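Local coordinates for Thiol:disulfide interchange protein DsbA (Neisseria meningitidis MC58, PDB 3HZ8) that probably introduces disulfide bonds into periplasmic proteins, as a DsbA-type thiol-disulfide oxidoreductase of the thioredoxin family with a redox-active CxxC pair, at residues G161-V166 with R186-A191; A3-G8 with M175-L180; A74-A79 with K125-A130; V80-A85 with Y131-S136. The protein carries 1 engineered substitution. All coordinates share one frame; numbering follows the deposited sequence.

Interaction 1: G161-V166 with R186-A191; sequences GGKYKV and REEQKA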
loop_
_atom_site.group_PDB
_atom_site.type_symbol
_atom_site.label_atom_id
_atom_site.label_comp_id
_atom_site.label_asym_id
_atom_site.label_seq_id
_atom_site.Cartn_x
_atom_site.Cartn_y
_atom_site.Cartn_z
ATOM N N GLY A 161 -5.153 -8.537 8.177
ATOM C CA GLY A 161 -4.962 -9.012 9.548
ATOM C C GLY A 161 -3.556 -9.493 9.842
ATOM O O GLY A 161 -3.360 -10.303 10.755
ATOM N N GLY A 162 -2.584 -9.022 9.055
ATOM C CA GLY A 162 -1.190 -9.442 9.205
ATOM C C GLY A 162 -0.854 -10.847 8.720
ATOM O O GLY A 162 0.318 -11.214 8.647
ATOM N N LYS A 163 -1.863 -11.648 8.378
ATOM C CA LYS A 163 -1.593 -13.073 8.128
ATOM C C LYS A 163 -2.246 -13.715 6.900
ATOM O O LYS A 163 -1.845 -14.803 6.520
ATOM C CB LYS A 163 -1.961 -13.906 9.366
ATOM C CG LYS A 163 -3.450 -13.890 9.698
ATOM C CD LYS A 163 -3.805 -14.640 10.983
ATOM C CE LYS A 163 -3.432 -16.125 10.935
ATOM N NZ LYS A 163 -3.771 -16.854 12.227
ATOM N N TYR A 164 -3.253 -13.071 6.309
ATOM C CA TYR A 164 -4.007 -13.684 5.210
ATOM C C TYR A 164 -3.739 -12.968 3.896
ATOM O O TYR A 164 -4.150 -11.825 3.715
ATOM C CB TYR A 164 -5.512 -13.694 5.510
ATOM C CG TYR A 164 -5.867 -14.448 6.777
ATOM C CD1 TYR A 164 -5.518 -15.782 6.942
ATOM C CD2 TYR A 164 -6.567 -13.823 7.799
ATOM C CE1 TYR A 164 -5.854 -16.485 8.104
ATOM C CE2 TYR A 164 -6.913 -14.514 8.966
ATOM C CZ TYR A 164 -6.545 -15.839 9.111
ATOM O OH TYR A 164 -6.856 -16.520 10.267
ATOM N N LYS A 165 -3.055 -13.653 2.982
ATOM C CA LYS A 165 -2.725 -13.089 1.683
ATOM C C LYS A 165 -3.870 -13.351 0.719
ATOM O O LYS A 165 -4.303 -14.498 0.580
ATOM C CB LYS A 165 -1.437 -13.723 1.136
ATOM C CG LYS A 165 -1.026 -13.217 -0.256
ATOM C CD LYS A 165 0.299 -13.824 -0.706
ATOM C CE LYS A 165 0.578 -13.447 -2.139
ATOM N NZ LYS A 165 1.889 -13.950 -2.610
ATOM N N VAL A 166 -4.351 -12.291 0.069
ATOM C CA VAL A 166 -5.380 -12.424 -0.957
ATOM C C VAL A 166 -4.777 -13.028 -2.224
ATOM O O VAL A 166 -3.746 -12.571 -2.697
ATOM C CB VAL A 166 -6.002 -11.060 -1.297
ATOM C CG1 VAL A 166 -7.060 -11.212 -2.386
ATOM C CG2 VAL A 166 -6.602 -10.437 -0.050
ATOM N N ARG A 186 -11.615 -10.185 12.496
ATOM C CA ARG A 186 -12.381 -9.470 13.512
ATOM C C ARG A 186 -12.835 -10.441 14.590
ATOM O O ARG A 186 -12.682 -10.176 15.787
ATOM C CB ARG A 186 -13.589 -8.779 12.857
ATOM C CG ARG A 186 -14.315 -7.760 13.714
ATOM C CD ARG A 186 -15.447 -7.112 12.924
ATOM N NE ARG A 186 -14.986 -6.058 12.016
ATOM C CZ ARG A 186 -15.002 -6.125 10.686
ATOM N NH1 ARG A 186 -15.468 -7.202 10.064
ATOM N NH2 ARG A 186 -14.561 -5.100 9.971
ATOM N N GLU A 187 -13.353 -11.585 14.164
ATOM C CA GLU A 187 -13.897 -12.563 15.097
ATOM C C GLU A 187 -12.854 -13.501 15.723
ATOM O O GLU A 187 -13.067 -14.019 16.824
ATOM C CB GLU A 187 -15.057 -13.320 14.455
ATOM C CG GLU A 187 -16.212 -12.401 13.995
ATOM C CD GLU A 187 -16.706 -11.410 15.065
ATOM O OE1 GLU A 187 -16.463 -11.628 16.275
ATOM O OE2 GLU A 187 -17.356 -10.405 14.690
ATOM N N GLU A 188 -11.735 -13.701 15.032
ATOM C CA GLU A 188 -10.571 -14.383 15.604
ATOM C C GLU A 188 -9.993 -13.586 16.762
ATOM O O GLU A 188 -9.745 -14.137 17.835
ATOM C CB GLU A 188 -9.471 -14.569 14.553
ATOM C CG GLU A 188 -9.691 -15.731 13.628
ATOM C CD GLU A 188 -8.529 -15.968 12.687
ATOM O OE1 GLU A 188 -7.848 -14.998 12.284
ATOM O OE2 GLU A 188 -8.301 -17.144 12.342
ATOM N N GLN A 189 -9.780 -12.290 16.520
ATOM C CA GLN A 189 -9.153 -11.380 17.481
ATOM C C GLN A 189 -10.039 -11.131 18.706
ATOM O O GLN A 189 -9.528 -10.887 19.805
ATOM C CB GLN A 189 -8.746 -10.052 16.804
ATOM C CG GLN A 189 -7.592 -10.179 15.778
ATOM C CD GLN A 189 -7.170 -8.857 15.126
ATOM O OE1 GLN A 189 -7.842 -7.830 15.251
ATOM N NE2 GLN A 189 -6.047 -8.890 14.409
ATOM N N LYS A 190 -11.357 -11.201 18.513
ATOM C CA LYS A 190 -12.314 -11.064 19.616
ATOM C C LYS A 190 -12.410 -12.345 20.446
ATOM O O LYS A 190 -12.486 -12.287 21.678
ATOM C CB LYS A 190 -13.697 -10.667 19.099
ATOM C CG LYS A 190 -13.825 -9.207 18.708
ATOM C CD LYS A 190 -15.086 -8.994 17.889
ATOM C CE LYS A 190 -15.229 -7.558 17.429
ATOM N NZ LYS A 190 -16.407 -7.420 16.527
ATOM N N ALA A 191 -12.405 -13.493 19.764
ATOM C CA ALA A 191 -12.447 -14.808 20.415
ATOM C C ALA A 191 -11.196 -15.106 21.244
ATOM O O ALA A 191 -11.238 -15.924 22.167
ATOM C CB ALA A 191 -12.661 -15.901 19.385
#

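Interaction 2: A3-G8 with M175-L180; sequences AGLVEG and MNTIDL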
loop_
_atom_site.group_PDB
_atom_site.type_symbol
_atom_site.label_atom_id
_atom_site.label_comp_id
_atom_site.label_asym_id
_atom_site.label_seq_id
_atom_site.Cartn_x
_atom_site.Cartn_y
_atom_site.Cartn_z
ATOM N N ALA A 3 -17.412 -22.504 -1.603
ATOM C CA ALA A 3 -17.983 -21.172 -1.387
ATOM C C ALA A 3 -17.266 -20.401 -0.273
ATOM O O ALA A 3 -16.809 -20.989 0.717
ATOM C CB ALA A 3 -19.480 -21.270 -1.086
ATOM N N GLY A 4 -17.170 -19.085 -0.444
ATOM C CA GLY A 4 -16.481 -18.240 0.520
ATOM C C GLY A 4 -14.983 -18.469 0.514
ATOM O O GLY A 4 -14.382 -18.709 -0.530
ATOM N N LEU A 5 -14.386 -18.397 1.695
ATOM C CA LEU A 5 -12.943 -18.522 1.833
ATOM C C LEU A 5 -12.473 -19.951 1.652
ATOM O O LEU A 5 -12.963 -20.860 2.316
ATOM C CB LEU A 5 -12.527 -18.000 3.205
ATOM C CG LEU A 5 -12.672 -16.486 3.375
ATOM C CD1 LEU A 5 -12.442 -16.135 4.825
ATOM C CD2 LEU A 5 -11.727 -15.709 2.444
ATOM N N VAL A 6 -11.540 -20.160 0.727
ATOM C CA VAL A 6 -10.962 -21.480 0.533
ATOM C C VAL A 6 -9.444 -21.343 0.538
ATOM O O VAL A 6 -8.856 -20.760 -0.371
ATOM C CB VAL A 6 -11.465 -22.149 -0.782
ATOM C CG1 VAL A 6 -10.737 -23.465 -1.039
ATOM C CG2 VAL A 6 -12.979 -22.373 -0.735
ATOM N N GLU A 7 -8.813 -21.878 1.582
ATOM C CA GLU A 7 -7.380 -21.782 1.704
ATOM C C GLU A 7 -6.679 -22.455 0.538
ATOM O O GLU A 7 -6.998 -23.598 0.170
ATOM C CB GLU A 7 -6.909 -22.369 3.030
ATOM C CG GLU A 7 -5.466 -22.009 3.335
ATOM C CD GLU A 7 -4.982 -22.551 4.656
ATOM O OE1 GLU A 7 -5.817 -22.955 5.498
ATOM O OE2 GLU A 7 -3.755 -22.559 4.852
ATOM N N GLY A 8 -5.723 -21.738 -0.046
ATOM C CA GLY A 8 -4.987 -22.207 -1.213
ATOM C C GLY A 8 -5.637 -21.814 -2.525
ATOM O O GLY A 8 -5.028 -21.982 -3.594
ATOM N N MET A 175 -11.891 -7.790 -3.726
ATOM C CA MET A 175 -12.467 -6.930 -2.685
ATOM C C MET A 175 -13.419 -7.704 -1.778
ATOM O O MET A 175 -13.444 -7.493 -0.564
ATOM C CB MET A 175 -13.171 -5.707 -3.294
ATOM C CG MET A 175 -12.280 -4.797 -4.135
ATOM S SD MET A 175 -10.810 -4.149 -3.293
ATOM C CE MET A 175 -9.527 -5.261 -3.918
ATOM N N ASN A 176 -14.200 -8.610 -2.376
ATOM C CA ASN A 176 -15.050 -9.523 -1.612
ATOM C C ASN A 176 -14.224 -10.418 -0.680
ATOM O O ASN A 176 -14.569 -10.616 0.487
ATOM C CB ASN A 176 -15.881 -10.391 -2.564
ATOM C CG ASN A 176 -16.859 -9.587 -3.411
ATOM O OD1 ASN A 176 -17.343 -8.530 -2.995
ATOM N ND2 ASN A 176 -17.186 -10.109 -4.596
ATOM N N THR A 177 -13.125 -10.958 -1.202
ATOM C CA THR A 177 -12.193 -11.736 -0.372
ATOM C C THR A 177 -11.690 -10.906 0.822
ATOM O O THR A 177 -11.668 -11.393 1.954
ATOM C CB THR A 177 -11.013 -12.291 -1.216
ATOM O OG1 THR A 177 -11.544 -13.050 -2.304
ATOM C CG2 THR A 177 -10.106 -13.217 -0.394
ATOM N N ILE A 178 -11.318 -9.657 0.581
ATOM C CA ILE A 178 -10.879 -8.782 1.676
ATOM C C ILE A 178 -11.955 -8.690 2.759
ATOM O O ILE A 178 -11.656 -8.829 3.945
ATOM C CB ILE A 178 -10.476 -7.373 1.162
ATOM C CG1 ILE A 178 -9.176 -7.471 0.343
ATOM C CG2 ILE A 178 -10.305 -6.358 2.337
ATOM C CD1 ILE A 178 -8.816 -6.230 -0.432
ATOM N N ASP A 179 -13.205 -8.467 2.351
ATOM C CA ASP A 179 -14.304 -8.353 3.315
ATOM C C ASP A 179 -14.473 -9.617 4.155
ATOM O O ASP A 179 -14.690 -9.534 5.369
ATOM C CB ASP A 179 -15.605 -8.030 2.588
ATOM C CG ASP A 179 -15.609 -6.631 1.975
ATOM O OD1 ASP A 179 -14.704 -5.824 2.304
ATOM O OD2 ASP A 179 -16.536 -6.350 1.178
ATOM N N LEU A 180 -14.411 -10.778 3.505
ATOM C CA LEU A 180 -14.535 -12.059 4.203
ATOM C C LEU A 180 -13.371 -12.269 5.157
ATOM O O LEU A 180 -13.572 -12.722 6.294
ATOM C CB LEU A 180 -14.632 -13.234 3.211
ATOM C CG LEU A 180 -15.861 -13.318 2.296
ATOM C CD1 LEU A 180 -15.662 -14.437 1.295
ATOM C CD2 LEU A 180 -17.085 -13.566 3.151
#

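Interaction 3: A74-A79 with K125-A130; sequences ARLAAA and KKVLAA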
loop_
_atom_site.group_PDB
_atom_site.type_symbol
_atom_site.label_atom_id
_atom_site.label_comp_id
_atom_site.label_asym_id
_atom_site.label_seq_id
_atom_site.Cartn_x
_atom_site.Cartn_y
_atom_site.Cartn_z
ATOM N N ALA A 74 10.172 4.622 -2.462
ATOM C CA ALA A 74 9.621 4.354 -1.135
ATOM C C ALA A 74 9.541 5.639 -0.288
ATOM O O ALA A 74 8.550 5.849 0.431
ATOM C CB ALA A 74 10.417 3.261 -0.432
ATOM N N ARG A 75 10.552 6.510 -0.388
ATOM C CA ARG A 75 10.503 7.799 0.307
ATOM C C ARG A 75 9.357 8.683 -0.207
ATOM O O ARG A 75 8.711 9.395 0.579
ATOM C CB ARG A 75 11.839 8.535 0.187
ATOM C CG ARG A 75 11.993 9.602 1.260
ATOM C CD ARG A 75 13.385 10.214 1.319
ATOM N NE ARG A 75 13.456 11.101 2.470
ATOM C CZ ARG A 75 14.511 11.845 2.796
ATOM N NH1 ARG A 75 15.604 11.816 2.046
ATOM N NH2 ARG A 75 14.457 12.624 3.877
ATOM N N LEU A 76 9.113 8.646 -1.518
ATOM C CA LEU A 76 7.924 9.296 -2.092
ATOM C C LEU A 76 6.631 8.735 -1.504
ATOM O O LEU A 76 5.736 9.504 -1.146
ATOM C CB LEU A 76 7.904 9.170 -3.620
ATOM C CG LEU A 76 6.664 9.725 -4.334
ATOM C CD1 LEU A 76 6.383 11.173 -3.943
ATOM C CD2 LEU A 76 6.771 9.554 -5.831
ATOM N N ALA A 77 6.513 7.404 -1.446
ATOM C CA ALA A 77 5.310 6.779 -0.877
ATOM C C ALA A 77 5.117 7.240 0.570
ATOM O O ALA A 77 3.990 7.589 0.985
ATOM C CB ALA A 77 5.406 5.263 -0.957
ATOM N N ALA A 78 6.214 7.258 1.326
ATOM C CA ALA A 78 6.204 7.735 2.705
ATOM C C ALA A 78 5.693 9.174 2.751
ATOM O O ALA A 78 4.800 9.491 3.532
ATOM C CB ALA A 78 7.593 7.639 3.292
ATOM N N ALA A 79 6.233 10.030 1.887
ATOM C CA ALA A 79 5.852 11.443 1.871
ATOM C C ALA A 79 4.365 11.655 1.556
ATOM O O ALA A 79 3.719 12.544 2.131
ATOM C CB ALA A 79 6.716 12.187 0.866
ATOM N N LYS A 125 3.671 20.818 -2.684
ATOM C CA LYS A 125 4.654 21.455 -1.801
ATOM C C LYS A 125 4.732 20.806 -0.419
ATOM O O LYS A 125 5.825 20.674 0.133
ATOM C CB LYS A 125 4.417 22.972 -1.684
ATOM C CG LYS A 125 4.547 23.714 -3.017
ATOM C CD LYS A 125 4.402 25.237 -2.876
ATOM C CE LYS A 125 3.019 25.665 -2.395
ATOM N NZ LYS A 125 1.973 25.491 -3.445
ATOM N N LYS A 126 3.582 20.393 0.130
ATOM C CA LYS A 126 3.570 19.708 1.433
ATOM C C LYS A 126 4.192 18.318 1.346
ATOM O O LYS A 126 4.911 17.908 2.256
ATOM C CB LYS A 126 2.165 19.644 2.049
ATOM C CG LYS A 126 1.679 20.971 2.673
ATOM C CD LYS A 126 2.610 21.495 3.762
ATOM C CE LYS A 126 1.929 22.563 4.643
ATOM N NZ LYS A 126 1.368 23.725 3.872
ATOM N N VAL A 127 3.924 17.615 0.246
ATOM C CA VAL A 127 4.537 16.303 0.009
ATOM C C VAL A 127 6.056 16.452 -0.190
ATOM O O VAL A 127 6.841 15.669 0.339
ATOM C CB VAL A 127 3.858 15.547 -1.147
ATOM C CG1 VAL A 127 4.602 14.244 -1.452
ATOM C CG2 VAL A 127 2.390 15.240 -0.783
ATOM N N LEU A 128 6.466 17.495 -0.912
ATOM C CA LEU A 128 7.893 17.817 -1.001
ATOM C C LEU A 128 8.534 18.038 0.383
ATOM O O LEU A 128 9.588 17.485 0.672
ATOM C CB LEU A 128 8.114 19.037 -1.903
ATOM C CG LEU A 128 9.576 19.472 -2.050
ATOM C CD1 LEU A 128 10.497 18.332 -2.504
ATOM C CD2 LEU A 128 9.695 20.701 -2.973
ATOM N N ALA A 129 7.880 18.828 1.236
ATOM C CA ALA A 129 8.368 19.037 2.602
ATOM C C ALA A 129 8.479 17.731 3.382
ATOM O O ALA A 129 9.444 17.514 4.102
ATOM C CB ALA A 129 7.484 20.039 3.350
ATOM N N ALA A 130 7.476 16.870 3.221
ATOM C CA ALA A 130 7.498 15.554 3.842
ATOM C C ALA A 130 8.658 14.709 3.314
ATOM O O ALA A 130 9.311 14.014 4.093
ATOM C CB ALA A 130 6.169 14.830 3.631
#

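Interaction 4: V80-A85 with Y131-S136; sequences VDMAAA and YESPES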
loop_
_atom_site.group_PDB
_atom_site.type_symbol
_atom_site.label_atom_id
_atom_site.label_comp_id
_atom_site.label_asym_id
_atom_site.label_seq_id
_atom_site.Cartn_x
_atom_site.Cartn_y
_atom_site.Cartn_z
ATOM N N VAL A 80 3.829 10.863 0.626
ATOM C CA VAL A 80 2.410 10.936 0.257
ATOM C C VAL A 80 1.566 10.545 1.461
ATOM O O VAL A 80 0.570 11.199 1.772
ATOM C CB VAL A 80 2.089 10.008 -0.945
ATOM C CG1 VAL A 80 0.564 9.796 -1.118
ATOM C CG2 VAL A 80 2.718 10.550 -2.209
ATOM N N ASP A 81 1.968 9.476 2.141
ATOM C CA ASP A 81 1.252 9.031 3.327
ATOM C C ASP A 81 1.201 10.138 4.379
ATOM O O ASP A 81 0.145 10.379 4.975
ATOM C CB ASP A 81 1.902 7.771 3.898
ATOM C CG ASP A 81 0.903 6.681 4.163
ATOM O OD1 ASP A 81 -0.318 6.928 4.029
ATOM O OD2 ASP A 81 1.358 5.568 4.500
ATOM N N MET A 82 2.337 10.822 4.559
ATOM C CA MET A 82 2.499 11.897 5.539
ATOM C C MET A 82 1.681 13.142 5.175
ATOM O O MET A 82 0.666 13.458 5.802
ATOM C CB MET A 82 3.986 12.284 5.649
ATOM C CG MET A 82 4.902 11.203 6.210
ATOM S SD MET A 82 6.682 11.494 6.040
ATOM C CE MET A 82 6.812 13.106 6.822
ATOM N N ALA A 83 2.153 13.846 4.158
ATOM C CA ALA A 83 1.632 15.158 3.796
ATOM C C ALA A 83 0.314 15.142 3.036
ATOM O O ALA A 83 -0.398 16.152 2.989
ATOM C CB ALA A 83 2.660 15.888 3.000
ATOM N N ALA A 84 -0.006 14.013 2.421
ATOM C CA ALA A 84 -1.207 13.929 1.614
ATOM C C ALA A 84 -2.213 12.925 2.165
ATOM O O ALA A 84 -3.033 12.401 1.409
ATOM C CB ALA A 84 -0.856 13.606 0.158
ATOM N N ALA A 85 -2.164 12.666 3.474
ATOM C CA ALA A 85 -3.079 11.696 4.092
ATOM C C ALA A 85 -4.544 11.945 3.712
ATOM O O ALA A 85 -5.274 10.995 3.413
ATOM C CB ALA A 85 -2.904 11.664 5.615
ATOM N N TYR A 131 8.904 14.769 2.000
ATOM C CA TYR A 131 10.019 14.053 1.394
ATOM C C TYR A 131 11.344 14.495 2.015
ATOM O O TYR A 131 12.225 13.679 2.270
ATOM C CB TYR A 131 10.055 14.246 -0.133
ATOM C CG TYR A 131 11.230 13.546 -0.799
ATOM C CD1 TYR A 131 11.102 12.246 -1.308
ATOM C CD2 TYR A 131 12.482 14.166 -0.890
ATOM C CE1 TYR A 131 12.184 11.605 -1.902
ATOM C CE2 TYR A 131 13.563 13.525 -1.481
ATOM C CZ TYR A 131 13.406 12.246 -1.984
ATOM O OH TYR A 131 14.479 11.615 -2.564
ATOM N N GLU A 132 11.463 15.791 2.282
ATOM C CA GLU A 132 12.709 16.330 2.801
ATOM C C GLU A 132 12.874 16.143 4.311
ATOM O O GLU A 132 13.934 16.439 4.858
ATOM C CB GLU A 132 12.865 17.794 2.389
ATOM C CG GLU A 132 12.968 17.943 0.871
ATOM C CD GLU A 132 14.073 18.887 0.422
ATOM O OE1 GLU A 132 13.791 19.743 -0.440
ATOM O OE2 GLU A 132 15.214 18.776 0.932
ATOM N N SER A 133 11.836 15.630 4.970
ATOM C CA SER A 133 11.856 15.430 6.419
ATOM C C SER A 133 12.485 14.091 6.811
ATOM O O SER A 133 12.421 13.119 6.048
ATOM C CB SER A 133 10.438 15.525 6.986
ATOM O OG SER A 133 9.693 14.366 6.656
ATOM N N PRO A 134 13.069 14.014 8.025
ATOM C CA PRO A 134 13.630 12.738 8.455
ATOM C C PRO A 134 12.589 11.611 8.586
ATOM O O PRO A 134 12.976 10.463 8.425
ATOM C CB PRO A 134 14.231 13.055 9.832
ATOM C CG PRO A 134 14.413 14.533 9.835
ATOM C CD PRO A 134 13.276 15.070 9.034
ATOM N N GLU A 135 11.323 11.944 8.885
ATOM C CA GLU A 135 10.221 10.951 8.984
ATOM C C GLU A 135 10.177 10.080 7.719
ATOM O O GLU A 135 10.162 8.846 7.815
ATOM C CB GLU A 135 8.850 11.617 9.293
ATOM C CG GLU A 135 7.665 10.622 9.559
ATOM C CD GLU A 135 6.268 11.273 9.771
ATOM O OE1 GLU A 135 6.175 12.406 10.281
ATOM O OE2 GLU A 135 5.240 10.632 9.428
ATOM N N SER A 136 10.215 10.712 6.541
ATOM C CA SER A 136 10.137 9.963 5.277
ATOM C C SER A 136 11.326 9.015 5.038
ATOM O O SER A 136 11.156 7.926 4.481
ATOM C CB SER A 136 9.911 10.900 4.086
ATOM O OG SER A 136 11.072 11.644 3.765
#

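Interaction 1: G161-V166 with R186-A191
The phenol ring of Tyr164 meets the carboxylate of Glu188 at its edge, in the ring plane, while one ring face is covered by Lys163. Lys163 CG sits over the ring centre, 3.5 Å above the plane. The covering group is thus the neighbour in sequence. The two flat groups are turned 34° against each other, and their side chains come from opposite directions. Tyr164 OH donates a hydrogen bond to Glu188 OE1 at 2.7 Å. It uses the syn side of that oxygen and lies 17° out of the carboxylate plane. Tyr164 OH is also 2.6 Å from Glu188 OE2, so the hydroxyl faces both oxygens of the carboxylate. Glu188 reaches this far because its chain is extended beyond CG. The amino group of Lys163 has the opposite charge but stays beyond salt-bridge range, with NZ 4.5 Å from Glu188 OE1. It may still favour the negative charge there. Lys163 and Tyr164 both face Val160, a classic beta bulge. Gly161 and Gly162 make the turn, each with positive phi. The pair of strands, 157-160 and 164-166, belongs to the sheet of the thioredoxin fold. The bond from Tyr164 joins the start of strand 164-166 to the end of the C-terminal helix. Along the same helix, 171-191, Tyr164 also packs on Leu181, Lys184 and Val185, and strand 11-13 adds Val13 beside it.

Interaction 2: A3-G8 with M175-L180
The N-terminal arm of the chain, before strand 11-13, rests on the C-terminal helix 171-191 through Leu5 and Leu180. The contact is wholly apolar, with no hydrogen bond between the two segments. Leu5 CG lies 3.8 Å from Leu180 CB. The two leucine side chains slide past each other in opposite directions, so the branch point of Leu5 lies against the root of Leu180. Leu5 CD1 comes within 3.9 Å of Leu180 O and so also brushes the helix backbone. Leu5 CD2 lies against Leu180 CB and reaches Thr177 CG2 at 4.1 Å. In Thr177, CG2 lies anti to the backbone N, which leaves OG1 beside that N (chi1 -55°). Gly4 and Leu180 are exposed to solvent, whereas Thr177 is buried. Helix 171-191 is the last helix of the thioredoxin fold, and the arm lies against it at Leu180 and Thr177. Elsewhere on the helix, Met175 packs on helix 37-50, which follows the redox-active Cys36, and Asp179 bonds to His49 there. Leu180 CD1 meets Gly4 CA at 4.0 Å. Gly4 takes a positive phi (70°), and the chain is steadied at this point by Asn10, which hydrogen-bonds to Gly4 O and Val6 N. Leu5 also touches Tyr11 of strand 11-13, as well as Leu181 and Lys184 of the helix.

Interaction 3: A74-A79 with K125-A130
Val127 holds CG1 trans to its backbone N (chi1 175°), and this brings the methyl up to Ala79 CB at 3.8 Å. Leu76 arrives less directly. Its CB points away from the facing helix, but with chi2 at 53° one branch comes back, and CD1 reaches Val127 CG1 at 4.3 Å. The contact lies in the helical domain that DsbA proteins carry as an insertion in the thioredoxin fold. It joins helix 71-83 to helix 124-132. The axes of these two short segments approach to 8.9 Å with 122° between their directions, so the helices run strongly across each other and meet over a small patch. All four touching residues are buried. No hydrogen bond links the segments, and the packing is that of methyl groups against methyls and backbone. Small side chains make the close approach possible where Ala79 faces Ala130. The CA atoms of Ala79 and Ala130 are 4.8 Å apart, and their CB atoms 3.9 Å. Ala79 CB also sits 3.5 Å from Val127 O, so this methyl meets the main chain of the other helix as well as its side chain. Other helices continue the apolar layer. Leu76 and Val127 share Leu116 of helix 109-118, and Leu76 also touches Leu112. Val127 packs on Phe122 as well, and Ala83 adds to the patch from the end of helix 71-83. Ala130 returns the contact of Ala79 with its own methyl, placing CB 3.7 Å from Ala79 O.

Interaction 4: V80-A85 with Y131-S136
Met82 carries this contact: its thioether end packs against Ser133 and the buried Ser136, while Glu135, which lies along it, is exposed. Two conformers of Met82 were modelled, so the distances hold for one of them. On the inner side, Met82 SD lies 3.8 Å from CB of the buried Ser136. The chain bends at its last torsion (chi3 55°), which folds CE over Glu135, 3.5 Å from Glu135 CB. The approach of CE to Ser133 OG is short and doubtful. Ser133 OG has its hydrogen bond with Ala130 O, and Ser136 OG with Arg75 NE. Arg75 also bonds Ser133 O through NH2, so it ties this turn to helix 71-83. On the outer side, Glu135 stretches its extended chain alongside Met82, coming from the opposite direction. Its OE2 lies 3.3 Å from Met82 CG but is engaged in a salt bridge with Arg139 NE. Ala130 borders Met82 as well. The contact thus sets the end of helix 71-83 against the break at Ser133 between helices 124-132 and 134-149, within the helical insertion characteristic of DsbA.

In the fold
The four contacts form two pairs, in different parts of the molecule. Interactions 1 and 2 share helix 171-191 and touch through Val166 with Ile178 and Thr177. Interactions 3 and 4 share helices 71-83 and 124-132, with centres 4 Å apart, and lie about 30 Å or more from the first pair, centre to centre. Interaction 3 alone is fully buried, and it is made of small apolar groups. Interaction 4 continues it to a partly open helix junction, where a thioether meets polar side chains. Interaction 1 is the one with a hydrogen bond between its segments. Interaction 2 is apolar too, but half of its touching residues are exposed.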